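Local coordinates for protein GDP-L-fucose synthase (Campylobacter jejuni subsp. jejuni serotype O:2, PDB 7M13) that probably makes GDP-D-glycero-L-gluco-heptose for the capsular polysaccharides in an NADPH-dependent reduction, as a member of the fucose synthase subfamily, at residues A291-N296 against D337-M342; Y154-G159 against I261-L266; A23-L28 against N34-K39; E126-G131 against S272-I277. One frame throughout, in Å; residues are numbered along the deposited sequence.

Interaction 1 of 4, residues A291-N296 against D337-M342; sequences ALMVKN and DGIKMM
Met293, Val294 and Ile339, the residues that meet between helix 287-298 and helix 335-347, carry no ring, amide or carboxylate, so the contact has neither a stacking face nor a ring edge and consists of aliphatic and thioether surface alone. Its centre is a single methyl group, CD1 of Ile339, which reaches the neighbouring helix between two successive residues. On one side it meets the sulfur of Met293, with Ile339 CD1 4.1 Å from Met293 SD. The other partner is the branch of Val294 that lies anti to its own carbonyl carbon: Val294 CG2 stands 4.2 Å from Ile339 CD1. Both side chains cross that of Ile339 at about a right angle, and at these separations the packing is of ordinary van der Waals kind, without compression. The isoleucine reaches this far because CG1 sits anti to the carbonyl carbon (chi1 -65°) and the chain then runs on extended to CD1 (chi2 168°). Met293 is likewise extended beyond CG, which brings its sulfur abreast of the methyl. The buried side of the contact continues onto helix 184-199, where Val294 touches Phe192 and Ile339 touches Leu185. Met293 also packs on Leu335 and Lys336, nearer the start of helix 335-347. The side chain of Val294 lies about 7 Å from that of Lys191, a predicted substrate-binding residue on the same helix 184-199. Such helix-against-helix packing belongs to the smaller C-terminal, substrate-binding domain of extended short-chain dehydrogenases/reductases.

Interaction 2 of 4, residues Y154-G159 against I261-L266; sequences YNIQYG and IDFKDL
Asn155 and Phe263 make a CH-pi contact: CB of Asn155 sits 3.5 Å from the centroid of the Phe263 ring and only 6° off its normal, squarely over one face. The amide follows on at a slant, its plane turned 54° from that of the ring, and brings Asn155 ND2 to 3.3 Å from Phe263 CD2. Phe263 presents its ring in this way with CG anti to the backbone N (chi1 -175°).

Apolar packing is added by the next residue of helix 138-158. CG1 of Ile156 approaches the far end of the ring obliquely, 3.8 Å from Phe263 CZ. The contact thus ties the C-terminal end of this helix, where Tyr158 OH also bonds Asp82 of the second subunit, to the short helix 263-266.

Polar bonds serve the two partners separately. Asn155 OD1 accepts from Thr160 OG1 and ND2 donates to Phe162 O, while Phe263 N is bonded to Asn161 OD1. At the start of the weakly bonded helix, Asp262 N donates almost straight to Asp265 OD2 at 2.9 Å.

With both ends of the buried amide engaged by Thr160 and Phe162, its rotation is fixed: CB covers the ring centre while ND2 lies beside CD2. The two segments are therefore joined by dispersion and a CH-pi contact rather than by a polar bond.

Interaction 3 of 4, residues A23-L28 against N34-K39; sequences ALVENL and NNLVLK
Val25, on helix 19-30, divides its two methyls between Leu36 and Leu38 of the following strand region. This apolar packing makes up the whole contact between the segments. CG1 of Val25, placed anti to the backbone N (chi1 171°), lies 4.0 Å from Leu36 CD1, the two side chains passing at a slant. The other branch meets its leucine tip to tip, Val25 CG2 being 3.9 Å from Leu38 CD2. One turn along the helix, Leu28 touches the second methyl of Leu36, with Leu28 CD1 4.2 Å from Leu36 CD2. Leu36 is thus touched on both branches, and Leu28 and Leu38 both continue onto Ile13 of strand 11-14.

Hydrogen bonds stay within the helix or run to other neighbours. Asn27 ND2 donates to Ala23 O at 2.9 Å, and Asn27 N reaches the same oxygen from the opposite face of its carbonyl plane. The Asn27 amide also binds Asp248 OD1. In the sheet, Asn35 and Val37 make backbone bonds with Ile11.

Here the helix packs against the second strand of the beta-alpha-beta unit 11-14, 19-30 and 36-37. This unit opens the Rossmann fold; its glycine-rich segment is predicted to bind NADP(+), and Thr19 and Ala20 at the helix start do so.

Interaction 4 of 4, residues E126-G131 against S272-I277; sequences EYLFQG and SKNTHI
Leu128 and Asn274 form the tight part of this contact between two loops. The amide oxygen lies against the leucine, Asn274 OD1 being 3.4 Å from Leu128 CD2, and the same leucine methyl stands 3.8 Å from His276 CE1, approaching the imidazole obliquely. With CG anti to the backbone N (chi1 175°), Leu128 directs its branches into this interior, where it also packs on Ile145 of helix 138-158 and on Tyr138 of the second subunit. Asn274 OD1 lies in the imidazole plane at the ring edge, 3.6 Å from His276 CE1. The nitrogen end of the same amide lies beside the backbone of Glu126, with Asn274 ND2 3.6 Å from Glu126 CA.

Toward Glu126, which is exposed, the contact is looser and water takes over. Asn274 ND2 donates to one water molecule at 3.0 Å, and that water in turn donates to Leu128 O at 2.8 Å, bridging the loops. Leu128 O accepts as well from Gln130 NE2, within the type II turn from Tyr127 to Gln130. A second water donates to Asn274 O at 3.1 Å and weakly to Glu126 OE1. Each water has more acceptors nearby than protons to give, so these links may be shared or alternate. Lys273 leaves the contact to form a salt bridge with Asp132 of the second subunit.

Polar links between 126-131 and 272-277 therefore pass through water, although His276 NE2 bonds weakly to the adjoining Glu125 O. Direct touching is left to carbon and both ends of the Asn274 amide; an imidazole C-H may partly compensate its oxygen.

Interactions 2 and 4 are neighbours, their centres 15 Å apart: Leu266 CD1 packs 3.4 Å from Thr275 O, and Phe263 CE2 lies 3.7 Å from Thr275 OG1. Interaction 2 is nested within the chain loop that interaction 4 closes, and both reach the second subunit. Interaction 3 also belongs to the Rossmann-type part of the chain but stands apart, 25 Å from interaction 2 between centres. Interaction 1 lies across the molecule, its centre 39 Å from that of interaction 2. Interactions 1, 3 and 4 do not reach the bound NADP, from which the side chains of Ile339, Val25 and His276 lie about 14, 10 and 12 Å respectively.

Interaction 1 of 4, residues A291-N296 against D337-M342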
loop_
_atom_site.group_PDB
_atom_site.type_symbol
_atom_site.label_atom_id
_atom_site.label_comp_id
_atom_site.label_asym_id
_atom_site.label_seq_id
_atom_site.Cartn_x
_atom_site.Cartn_y
_atom_site.Cartn_z
ATOM N N ALA B 291 33.961 10.196 2.535
ATOM C CA ALA B 291 34.477 11.573 2.336
ATOM C C ALA B 291 35.984 11.521 2.066
ATOM O O ALA B 291 36.416 12.191 1.127
ATOM C CB ALA B 291 34.121 12.462 3.488
ATOM N N LEU B 292 36.756 10.708 2.794
ATOM C CA LEU B 292 38.217 10.620 2.533
ATOM C C LEU B 292 38.444 10.043 1.140
ATOM O O LEU B 292 39.349 10.509 0.443
ATOM C CB LEU B 292 38.902 9.764 3.602
ATOM C CG LEU B 292 38.925 10.352 5.007
ATOM C CD1 LEU B 292 39.524 9.347 5.987
ATOM C CD2 LEU B 292 39.686 11.670 5.028
ATOM N N MET B 293 37.665 9.039 0.736
ATOM C CA MET B 293 37.800 8.468 -0.618
ATOM C C MET B 293 37.600 9.606 -1.610
ATOM O O MET B 293 38.345 9.695 -2.591
ATOM C CB MET B 293 36.732 7.418 -0.923
ATOM C CG MET B 293 37.031 6.057 -0.435
ATOM S SD MET B 293 35.672 4.969 -1.007
ATOM C CE MET B 293 36.046 3.541 0.004
ATOM N N VAL B 294 36.541 10.378 -1.410
ATOM C CA VAL B 294 36.174 11.423 -2.400
ATOM C C VAL B 294 37.298 12.460 -2.426
ATOM O O VAL B 294 37.720 12.826 -3.539
ATOM C CB VAL B 294 34.817 12.063 -2.085
ATOM C CG1 VAL B 294 34.595 13.284 -2.960
ATOM C CG2 VAL B 294 33.691 11.048 -2.256
ATOM N N LYS B 295 37.768 12.869 -1.247
ATOM C CA LYS B 295 38.852 13.883 -1.078
ATOM C C LYS B 295 40.081 13.463 -1.889
ATOM O O LYS B 295 40.647 14.311 -2.631
ATOM C CB LYS B 295 39.211 14.056 0.401
ATOM C CG LYS B 295 40.291 15.104 0.653
ATOM C CD LYS B 295 40.849 15.141 2.062
ATOM C CE LYS B 295 42.136 15.942 2.136
ATOM N NZ LYS B 295 42.623 16.078 3.533
ATOM N N ASN B 296 40.467 12.192 -1.784
ATOM C CA ASN B 296 41.704 11.655 -2.406
ATOM C C ASN B 296 41.515 11.578 -3.922
ATOM O O ASN B 296 42.485 11.863 -4.655
ATOM C CB ASN B 296 42.112 10.349 -1.721
ATOM C CG ASN B 296 42.497 10.589 -0.273
ATOM O OD1 ASN B 296 42.402 9.692 0.566
ATOM N ND2 ASN B 296 42.914 11.809 0.043
ATOM N N ASP B 337 36.596 2.700 -7.102
ATOM C CA ASP B 337 36.631 2.599 -8.579
ATOM C C ASP B 337 35.400 3.314 -9.137
ATOM O O ASP B 337 35.547 4.066 -10.082
ATOM C CB ASP B 337 36.725 1.148 -9.045
ATOM C CG ASP B 337 38.065 0.503 -8.729
ATOM O OD1 ASP B 337 39.088 1.227 -8.756
ATOM O OD2 ASP B 337 38.078 -0.709 -8.450
ATOM N N GLY B 338 34.231 3.129 -8.527
ATOM C CA GLY B 338 32.983 3.716 -9.048
ATOM C C GLY B 338 33.008 5.226 -8.927
ATOM O O GLY B 338 32.532 5.908 -9.841
ATOM N N ILE B 339 33.538 5.751 -7.830
ATOM C CA ILE B 339 33.600 7.217 -7.586
ATOM C C ILE B 339 34.561 7.832 -8.616
ATOM O O ILE B 339 34.259 8.925 -9.130
ATOM C CB ILE B 339 34.028 7.549 -6.146
ATOM C CG1 ILE B 339 32.999 7.076 -5.116
ATOM C CG2 ILE B 339 34.268 9.037 -5.987
ATOM C CD1 ILE B 339 33.493 7.120 -3.688
ATOM N N LYS B 340 35.663 7.135 -8.918
ATOM C CA LYS B 340 36.608 7.553 -9.987
ATOM C C LYS B 340 35.854 7.656 -11.321
ATOM O O LYS B 340 35.966 8.722 -11.970
ATOM C CB LYS B 340 37.780 6.582 -10.092
ATOM C CG LYS B 340 38.923 6.825 -9.120
ATOM C CD LYS B 340 40.180 6.077 -9.525
ATOM C CE LYS B 340 41.390 6.454 -8.702
ATOM N NZ LYS B 340 42.103 5.250 -8.212
ATOM N N MET B 341 35.107 6.607 -11.714
ATOM C CA MET B 341 34.346 6.596 -12.990
ATOM C C MET B 341 33.427 7.824 -13.009
ATOM O O MET B 341 33.335 8.486 -14.062
ATOM C CB MET B 341 33.499 5.326 -13.155
ATOM C CG MET B 341 34.284 4.027 -13.125
ATOM S SD MET B 341 33.161 2.586 -12.950
ATOM C CE MET B 341 32.445 2.596 -14.591
ATOM N N MET B 342 32.731 8.095 -11.893
ATOM C CA MET B 342 31.734 9.184 -11.780
ATOM C C MET B 342 32.448 10.544 -11.901
ATOM O O MET B 342 31.927 11.433 -12.617
ATOM C CB MET B 342 30.968 9.081 -10.454
ATOM C CG MET B 342 29.856 10.106 -10.329
ATOM S SD MET B 342 28.762 9.873 -8.882
ATOM C CE MET B 342 29.948 9.839 -7.539
#

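Interaction 2 of 4, residues Y154-G159 against I261-L266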
loop_
_atom_site.group_PDB
_atom_site.type_symbol
_atom_site.label_atom_id
_atom_site.label_comp_id
_atom_site.label_asym_id
_atom_site.label_seq_id
_atom_site.Cartn_x
_atom_site.Cartn_y
_atom_site.Cartn_z
ATOM N N TYR B 154 0.423 -10.193 -8.685
ATOM C CA TYR B 154 0.216 -10.495 -10.128
ATOM C C TYR B 154 0.881 -11.837 -10.458
ATOM O O TYR B 154 0.296 -12.698 -11.159
ATOM C CB TYR B 154 0.694 -9.352 -11.022
ATOM C CG TYR B 154 -0.382 -8.318 -11.235
ATOM C CD1 TYR B 154 -0.654 -7.363 -10.284
ATOM C CD2 TYR B 154 -1.266 -8.424 -12.301
ATOM C CE1 TYR B 154 -1.682 -6.451 -10.457
ATOM C CE2 TYR B 154 -2.304 -7.527 -12.476
ATOM C CZ TYR B 154 -2.533 -6.543 -11.537
ATOM O OH TYR B 154 -3.584 -5.652 -11.646
ATOM N N ASN B 155 2.068 -12.067 -9.918
ATOM C CA ASN B 155 2.800 -13.317 -10.218
ATOM C C ASN B 155 1.964 -14.505 -9.711
ATOM O O ASN B 155 1.862 -15.550 -10.375
ATOM C CB ASN B 155 4.169 -13.291 -9.555
ATOM C CG ASN B 155 5.103 -12.240 -10.150
ATOM O OD1 ASN B 155 4.843 -11.653 -11.222
ATOM N ND2 ASN B 155 6.185 -11.983 -9.441
ATOM N N ILE B 156 1.382 -14.369 -8.526
ATOM C CA ILE B 156 0.629 -15.480 -7.910
ATOM C C ILE B 156 -0.710 -15.654 -8.625
ATOM O O ILE B 156 -1.078 -16.800 -8.964
ATOM C CB ILE B 156 0.453 -15.239 -6.408
ATOM C CG1 ILE B 156 1.800 -15.300 -5.687
ATOM C CG2 ILE B 156 -0.545 -16.232 -5.817
ATOM C CD1 ILE B 156 1.761 -14.839 -4.261
ATOM N N GLN B 157 -1.483 -14.591 -8.784
ATOM C CA GLN B 157 -2.857 -14.746 -9.319
ATOM C C GLN B 157 -2.799 -15.050 -10.815
ATOM O O GLN B 157 -3.608 -15.896 -11.283
ATOM C CB GLN B 157 -3.712 -13.505 -9.071
ATOM C CG GLN B 157 -5.067 -13.621 -9.748
ATOM C CD GLN B 157 -6.038 -12.501 -9.446
ATOM O OE1 GLN B 157 -5.731 -11.566 -8.691
ATOM N NE2 GLN B 157 -7.208 -12.549 -10.074
ATOM N N TYR B 158 -1.957 -14.364 -11.573
ATOM C CA TYR B 158 -2.021 -14.345 -13.050
ATOM C C TYR B 158 -0.811 -15.054 -13.675
ATOM O O TYR B 158 -0.783 -15.105 -14.930
ATOM C CB TYR B 158 -2.161 -12.908 -13.513
ATOM C CG TYR B 158 -3.491 -12.291 -13.207
ATOM C CD1 TYR B 158 -4.636 -12.775 -13.820
ATOM C CD2 TYR B 158 -3.612 -11.166 -12.389
ATOM C CE1 TYR B 158 -5.869 -12.202 -13.578
ATOM C CE2 TYR B 158 -4.837 -10.554 -12.188
ATOM C CZ TYR B 158 -5.976 -11.080 -12.768
ATOM O OH TYR B 158 -7.210 -10.507 -12.576
ATOM N N GLY B 159 0.166 -15.525 -12.914
ATOM C CA GLY B 159 1.327 -16.211 -13.511
ATOM C C GLY B 159 2.232 -15.278 -14.255
ATOM O O GLY B 159 2.960 -15.739 -15.160
ATOM N N ILE B 261 16.307 -14.824 -13.693
ATOM C CA ILE B 261 15.544 -14.970 -12.422
ATOM C C ILE B 261 14.067 -14.827 -12.750
ATOM O O ILE B 261 13.618 -13.737 -13.118
ATOM C CB ILE B 261 15.998 -13.956 -11.369
ATOM C CG1 ILE B 261 17.475 -14.117 -11.029
ATOM C CG2 ILE B 261 15.114 -14.109 -10.132
ATOM C CD1 ILE B 261 18.004 -13.023 -10.159
ATOM N N ASP B 262 13.342 -15.927 -12.618
ATOM C CA ASP B 262 11.894 -15.990 -12.841
ATOM C C ASP B 262 11.198 -16.165 -11.488
ATOM O O ASP B 262 11.822 -16.569 -10.509
ATOM C CB ASP B 262 11.582 -17.098 -13.843
ATOM C CG ASP B 262 12.215 -16.839 -15.212
ATOM O OD1 ASP B 262 12.086 -15.698 -15.738
ATOM O OD2 ASP B 262 12.851 -17.774 -15.763
ATOM N N PHE B 263 9.911 -15.880 -11.421
ATOM C CA PHE B 263 9.173 -16.012 -10.156
ATOM C C PHE B 263 9.316 -17.438 -9.611
ATOM O O PHE B 263 9.486 -17.591 -8.404
ATOM C CB PHE B 263 7.708 -15.619 -10.363
ATOM C CG PHE B 263 6.915 -15.623 -9.090
ATOM C CD1 PHE B 263 5.874 -16.510 -8.897
ATOM C CD2 PHE B 263 7.239 -14.759 -8.053
ATOM C CE1 PHE B 263 5.153 -16.514 -7.720
ATOM C CE2 PHE B 263 6.497 -14.750 -6.886
ATOM C CZ PHE B 263 5.451 -15.629 -6.729
ATOM N N LYS B 264 9.274 -18.453 -10.486
ATOM C CA LYS B 264 9.416 -19.865 -10.038
ATOM C C LYS B 264 10.733 -20.053 -9.265
ATOM O O LYS B 264 10.722 -20.832 -8.303
ATOM C CB LYS B 264 9.259 -20.819 -11.226
ATOM C CG LYS B 264 10.321 -20.705 -12.304
ATOM C CD LYS B 264 10.311 -21.897 -13.255
ATOM C CE LYS B 264 11.600 -22.044 -14.038
ATOM N NZ LYS B 264 11.393 -21.698 -15.465
ATOM N N ASP B 265 11.790 -19.290 -9.573
ATOM C CA ASP B 265 13.097 -19.399 -8.862
ATOM C C ASP B 265 12.989 -18.832 -7.446
ATOM O O ASP B 265 13.807 -19.186 -6.580
ATOM C CB ASP B 265 14.218 -18.734 -9.646
ATOM C CG ASP B 265 14.400 -19.313 -11.046
ATOM O OD1 ASP B 265 14.384 -20.580 -11.182
ATOM O OD2 ASP B 265 14.516 -18.535 -12.006
ATOM N N LEU B 266 12.052 -17.913 -7.216
ATOM C CA LEU B 266 11.941 -17.190 -5.933
ATOM C C LEU B 266 11.019 -17.898 -4.949
ATOM O O LEU B 266 10.987 -17.489 -3.778
ATOM C CB LEU B 266 11.414 -15.781 -6.242
ATOM C CG LEU B 266 12.346 -14.984 -7.139
ATOM C CD1 LEU B 266 11.688 -13.686 -7.585
ATOM C CD2 LEU B 266 13.656 -14.678 -6.438
#

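Interaction 3 of 4, residues A23-L28 against N34-K39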
loop_
_atom_site.group_PDB
_atom_site.type_symbol
_atom_site.label_atom_id
_atom_site.label_comp_id
_atom_site.label_asym_id
_atom_site.label_seq_id
_atom_site.Cartn_x
_atom_site.Cartn_y
_atom_site.Cartn_z
ATOM N N ALA B 23 21.581 4.530 -17.197
ATOM C CA ALA B 23 22.494 3.390 -17.115
ATOM C C ALA B 23 21.902 2.166 -17.825
ATOM O O ALA B 23 22.628 1.422 -18.488
ATOM C CB ALA B 23 22.820 3.064 -15.672
ATOM N N LEU B 24 20.600 1.918 -17.701
ATOM C CA LEU B 24 20.004 0.756 -18.380
ATOM C C LEU B 24 20.050 0.966 -19.900
ATOM O O LEU B 24 20.396 0.001 -20.611
ATOM C CB LEU B 24 18.571 0.554 -17.895
ATOM C CG LEU B 24 18.475 -0.224 -16.605
ATOM C CD1 LEU B 24 17.122 0.042 -15.969
ATOM C CD2 LEU B 24 18.687 -1.699 -16.851
ATOM N N VAL B 25 19.684 2.158 -20.355
ATOM C CA VAL B 25 19.712 2.439 -21.819
ATOM C C VAL B 25 21.131 2.162 -22.315
ATOM O O VAL B 25 21.276 1.424 -23.289
ATOM C CB VAL B 25 19.258 3.857 -22.177
ATOM C CG1 VAL B 25 19.531 4.129 -23.657
ATOM C CG2 VAL B 25 17.797 4.132 -21.878
ATOM N N GLU B 26 22.146 2.731 -21.670
ATOM C CA GLU B 26 23.550 2.581 -22.171
ATOM C C GLU B 26 24.017 1.124 -22.116
ATOM O O GLU B 26 24.688 0.655 -23.058
ATOM C CB GLU B 26 24.489 3.490 -21.385
ATOM C CG GLU B 26 24.273 4.950 -21.706
ATOM C CD GLU B 26 25.108 5.897 -20.858
ATOM O OE1 GLU B 26 25.703 5.429 -19.841
ATOM O OE2 GLU B 26 25.124 7.103 -21.192
ATOM N N ASN B 27 23.767 0.414 -21.027
ATOM C CA ASN B 27 24.214 -0.979 -20.832
ATOM C C ASN B 27 23.463 -1.918 -21.796
ATOM O O ASN B 27 24.084 -2.823 -22.356
ATOM C CB ASN B 27 24.040 -1.404 -19.380
ATOM C CG ASN B 27 25.239 -0.983 -18.570
ATOM O OD1 ASN B 27 26.257 -1.667 -18.642
ATOM N ND2 ASN B 27 25.177 0.173 -17.927
ATOM N N LEU B 28 22.168 -1.706 -22.038
ATOM C CA LEU B 28 21.421 -2.520 -23.026
ATOM C C LEU B 28 22.014 -2.286 -24.433
ATOM O O LEU B 28 22.272 -3.291 -25.073
ATOM C CB LEU B 28 19.946 -2.143 -22.953
ATOM C CG LEU B 28 19.232 -2.706 -21.732
ATOM C CD1 LEU B 28 17.924 -1.991 -21.546
ATOM C CD2 LEU B 28 19.022 -4.207 -21.866
ATOM N N ASN B 34 18.944 -3.071 -28.887
ATOM C CA ASN B 34 18.800 -1.729 -29.476
ATOM C C ASN B 34 17.337 -1.389 -29.777
ATOM O O ASN B 34 17.127 -0.263 -30.165
ATOM C CB ASN B 34 19.678 -1.587 -30.726
ATOM C CG ASN B 34 21.131 -1.437 -30.336
ATOM O OD1 ASN B 34 21.456 -0.613 -29.484
ATOM N ND2 ASN B 34 22.023 -2.181 -30.975
ATOM N N ASN B 35 16.374 -2.293 -29.542
ATOM C CA ASN B 35 14.940 -2.097 -29.874
ATOM C C ASN B 35 14.239 -1.543 -28.626
ATOM O O ASN B 35 13.413 -2.243 -28.021
ATOM C CB ASN B 35 14.267 -3.377 -30.335
ATOM C CG ASN B 35 12.873 -3.166 -30.882
ATOM O OD1 ASN B 35 12.479 -2.014 -31.143
ATOM N ND2 ASN B 35 12.142 -4.259 -31.029
ATOM N N LEU B 36 14.627 -0.354 -28.236
ATOM C CA LEU B 36 14.147 0.289 -26.997
ATOM C C LEU B 36 13.017 1.231 -27.329
ATOM O O LEU B 36 13.000 1.876 -28.396
ATOM C CB LEU B 36 15.290 1.032 -26.318
ATOM C CG LEU B 36 16.567 0.232 -26.069
ATOM C CD1 LEU B 36 17.586 1.084 -25.341
ATOM C CD2 LEU B 36 16.315 -1.084 -25.349
ATOM N N VAL B 37 12.096 1.373 -26.383
ATOM C CA VAL B 37 11.045 2.408 -26.517
ATOM C C VAL B 37 11.160 3.272 -25.279
ATOM O O VAL B 37 11.238 2.716 -24.140
ATOM C CB VAL B 37 9.649 1.812 -26.775
ATOM C CG1 VAL B 37 9.233 0.800 -25.730
ATOM C CG2 VAL B 37 8.603 2.913 -26.913
ATOM N N LEU B 38 11.291 4.564 -25.504
ATOM C CA LEU B 38 11.664 5.587 -24.512
ATOM C C LEU B 38 10.664 6.731 -24.647
ATOM O O LEU B 38 10.443 7.192 -25.762
ATOM C CB LEU B 38 13.099 6.034 -24.772
ATOM C CG LEU B 38 14.166 4.946 -24.881
ATOM C CD1 LEU B 38 15.495 5.574 -25.266
ATOM C CD2 LEU B 38 14.304 4.155 -23.582
ATOM N N LYS B 39 10.012 7.120 -23.566
ATOM C CA LYS B 39 9.056 8.254 -23.549
ATOM C C LYS B 39 9.479 9.248 -22.475
ATOM O O LYS B 39 9.627 8.865 -21.295
ATOM C CB LYS B 39 7.639 7.737 -23.317
ATOM C CG LYS B 39 7.124 6.804 -24.386
ATOM C CD LYS B 39 6.830 7.529 -25.689
ATOM C CE LYS B 39 6.190 6.619 -26.707
ATOM N NZ LYS B 39 6.034 7.283 -28.023
#

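Interaction 4 of 4, residues E126-G131 against S272-I277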
loop_
_atom_site.group_PDB
_atom_site.type_symbol
_atom_site.label_atom_id
_atom_site.label_comp_id
_atom_site.label_asym_id
_atom_site.label_seq_id
_atom_site.Cartn_x
_atom_site.Cartn_y
_atom_site.Cartn_z
ATOM N N GLU B 126 12.937 -10.639 4.431
ATOM C CA GLU B 126 11.876 -11.063 5.350
ATOM C C GLU B 126 11.617 -10.016 6.414
ATOM O O GLU B 126 10.660 -10.230 7.175
ATOM C CB GLU B 126 12.246 -12.383 6.033
ATOM C CG GLU B 126 12.295 -13.568 5.094
ATOM C CD GLU B 126 13.643 -13.835 4.427
ATOM O OE1 GLU B 126 13.765 -14.951 3.854
ATOM O OE2 GLU B 126 14.567 -12.953 4.459
ATOM N N TYR B 127 12.388 -8.926 6.517
ATOM C CA TYR B 127 12.153 -7.884 7.540
ATOM C C TYR B 127 11.027 -6.940 7.104
ATOM O O TYR B 127 10.640 -6.091 7.900
ATOM C CB TYR B 127 13.453 -7.129 7.843
ATOM C CG TYR B 127 14.541 -7.971 8.485
ATOM C CD1 TYR B 127 14.310 -9.263 8.916
ATOM C CD2 TYR B 127 15.811 -7.443 8.627
ATOM C CE1 TYR B 127 15.315 -10.001 9.553
ATOM C CE2 TYR B 127 16.822 -8.167 9.230
ATOM C CZ TYR B 127 16.582 -9.444 9.671
ATOM O OH TYR B 127 17.605 -10.183 10.243
ATOM N N LEU B 128 10.521 -7.055 5.875
ATOM C CA LEU B 128 9.295 -6.336 5.483
ATOM C C LEU B 128 8.218 -6.519 6.562
ATOM O O LEU B 128 7.941 -7.681 6.948
ATOM C CB LEU B 128 8.875 -6.850 4.107
ATOM C CG LEU B 128 7.554 -6.292 3.596
ATOM C CD1 LEU B 128 7.570 -4.792 3.592
ATOM C CD2 LEU B 128 7.239 -6.857 2.216
ATOM N N PHE B 129 7.544 -5.425 6.956
ATOM C CA PHE B 129 6.420 -5.377 7.925
ATOM C C PHE B 129 6.835 -5.722 9.358
ATOM O O PHE B 129 5.940 -5.755 10.265
ATOM C CB PHE B 129 5.257 -6.258 7.463
ATOM C CG PHE B 129 4.390 -5.687 6.369
ATOM C CD1 PHE B 129 4.014 -4.353 6.333
ATOM C CD2 PHE B 129 3.919 -6.511 5.377
ATOM C CE1 PHE B 129 3.180 -3.883 5.321
ATOM C CE2 PHE B 129 3.113 -6.033 4.360
ATOM C CZ PHE B 129 2.708 -4.742 4.359
ATOM N N GLN B 130 8.119 -5.784 9.663
ATOM C CA GLN B 130 8.550 -6.074 11.064
ATOM C C GLN B 130 8.834 -4.763 11.818
ATOM O O GLN B 130 9.938 -4.589 12.442
ATOM C CB GLN B 130 9.752 -7.021 11.044
ATOM C CG GLN B 130 9.532 -8.271 10.215
ATOM C CD GLN B 130 8.295 -9.003 10.634
ATOM O OE1 GLN B 130 8.110 -9.285 11.816
ATOM N NE2 GLN B 130 7.437 -9.296 9.669
ATOM N N GLY B 131 7.891 -3.813 11.774
ATOM C CA GLY B 131 7.951 -2.601 12.590
ATOM C C GLY B 131 7.726 -1.339 11.780
ATOM O O GLY B 131 7.700 -1.418 10.529
ATOM N N SER B 272 5.958 -18.208 -0.572
ATOM C CA SER B 272 5.343 -17.327 -1.600
ATOM C C SER B 272 4.986 -15.989 -0.936
ATOM O O SER B 272 3.839 -15.573 -0.962
ATOM C CB SER B 272 4.178 -17.982 -2.249
ATOM O OG SER B 272 4.664 -19.021 -3.107
ATOM N N LYS B 273 5.980 -15.373 -0.319
ATOM C CA LYS B 273 5.900 -14.048 0.330
ATOM C C LYS B 273 7.330 -13.549 0.388
ATOM O O LYS B 273 8.256 -14.386 0.418
ATOM C CB LYS B 273 5.327 -14.104 1.748
ATOM C CG LYS B 273 4.977 -12.762 2.348
ATOM C CD LYS B 273 4.254 -12.909 3.694
ATOM C CE LYS B 273 5.167 -13.384 4.803
ATOM N NZ LYS B 273 4.553 -13.154 6.135
ATOM N N ASN B 274 7.533 -12.237 0.441
ATOM C CA ASN B 274 8.872 -11.630 0.518
ATOM C C ASN B 274 9.711 -12.149 -0.650
ATOM O O ASN B 274 10.900 -12.517 -0.475
ATOM C CB ASN B 274 9.502 -11.895 1.883
ATOM C CG ASN B 274 8.721 -11.219 2.992
ATOM O OD1 ASN B 274 8.285 -10.081 2.853
ATOM N ND2 ASN B 274 8.560 -11.907 4.114
ATOM N N THR B 275 9.130 -12.125 -1.839
ATOM C CA THR B 275 9.817 -12.545 -3.078
ATOM C C THR B 275 10.551 -11.418 -3.772
ATOM O O THR B 275 11.092 -11.663 -4.867
ATOM C CB THR B 275 8.858 -13.250 -4.024
ATOM O OG1 THR B 275 7.781 -12.382 -4.374
ATOM C CG2 THR B 275 8.355 -14.546 -3.447
ATOM N N HIS B 276 10.557 -10.222 -3.190
ATOM C CA HIS B 276 11.475 -9.153 -3.618
ATOM C C HIS B 276 12.911 -9.583 -3.337
ATOM O O HIS B 276 13.137 -10.543 -2.554
ATOM C CB HIS B 276 11.140 -7.833 -2.932
ATOM C CG HIS B 276 11.121 -7.867 -1.457
ATOM N ND1 HIS B 276 10.099 -8.425 -0.751
ATOM C CD2 HIS B 276 12.040 -7.427 -0.558
ATOM C CE1 HIS B 276 10.370 -8.319 0.546
ATOM N NE2 HIS B 276 11.556 -7.713 0.684
ATOM N N ILE B 277 13.866 -8.918 -3.980
ATOM C CA ILE B 277 15.306 -9.289 -3.838
ATOM C C ILE B 277 16.088 -8.033 -3.532
ATOM O O ILE B 277 16.086 -7.099 -4.336
ATOM C CB ILE B 277 15.840 -9.910 -5.138
ATOM C CG1 ILE B 277 14.893 -10.924 -5.780
ATOM C CG2 ILE B 277 17.219 -10.479 -4.896
ATOM C CD1 ILE B 277 15.306 -11.313 -7.170
HETATM O O HOH W 1 13.349 -13.909 0.924
HETATM O O HOH W 2 7.712 -10.450 6.536
#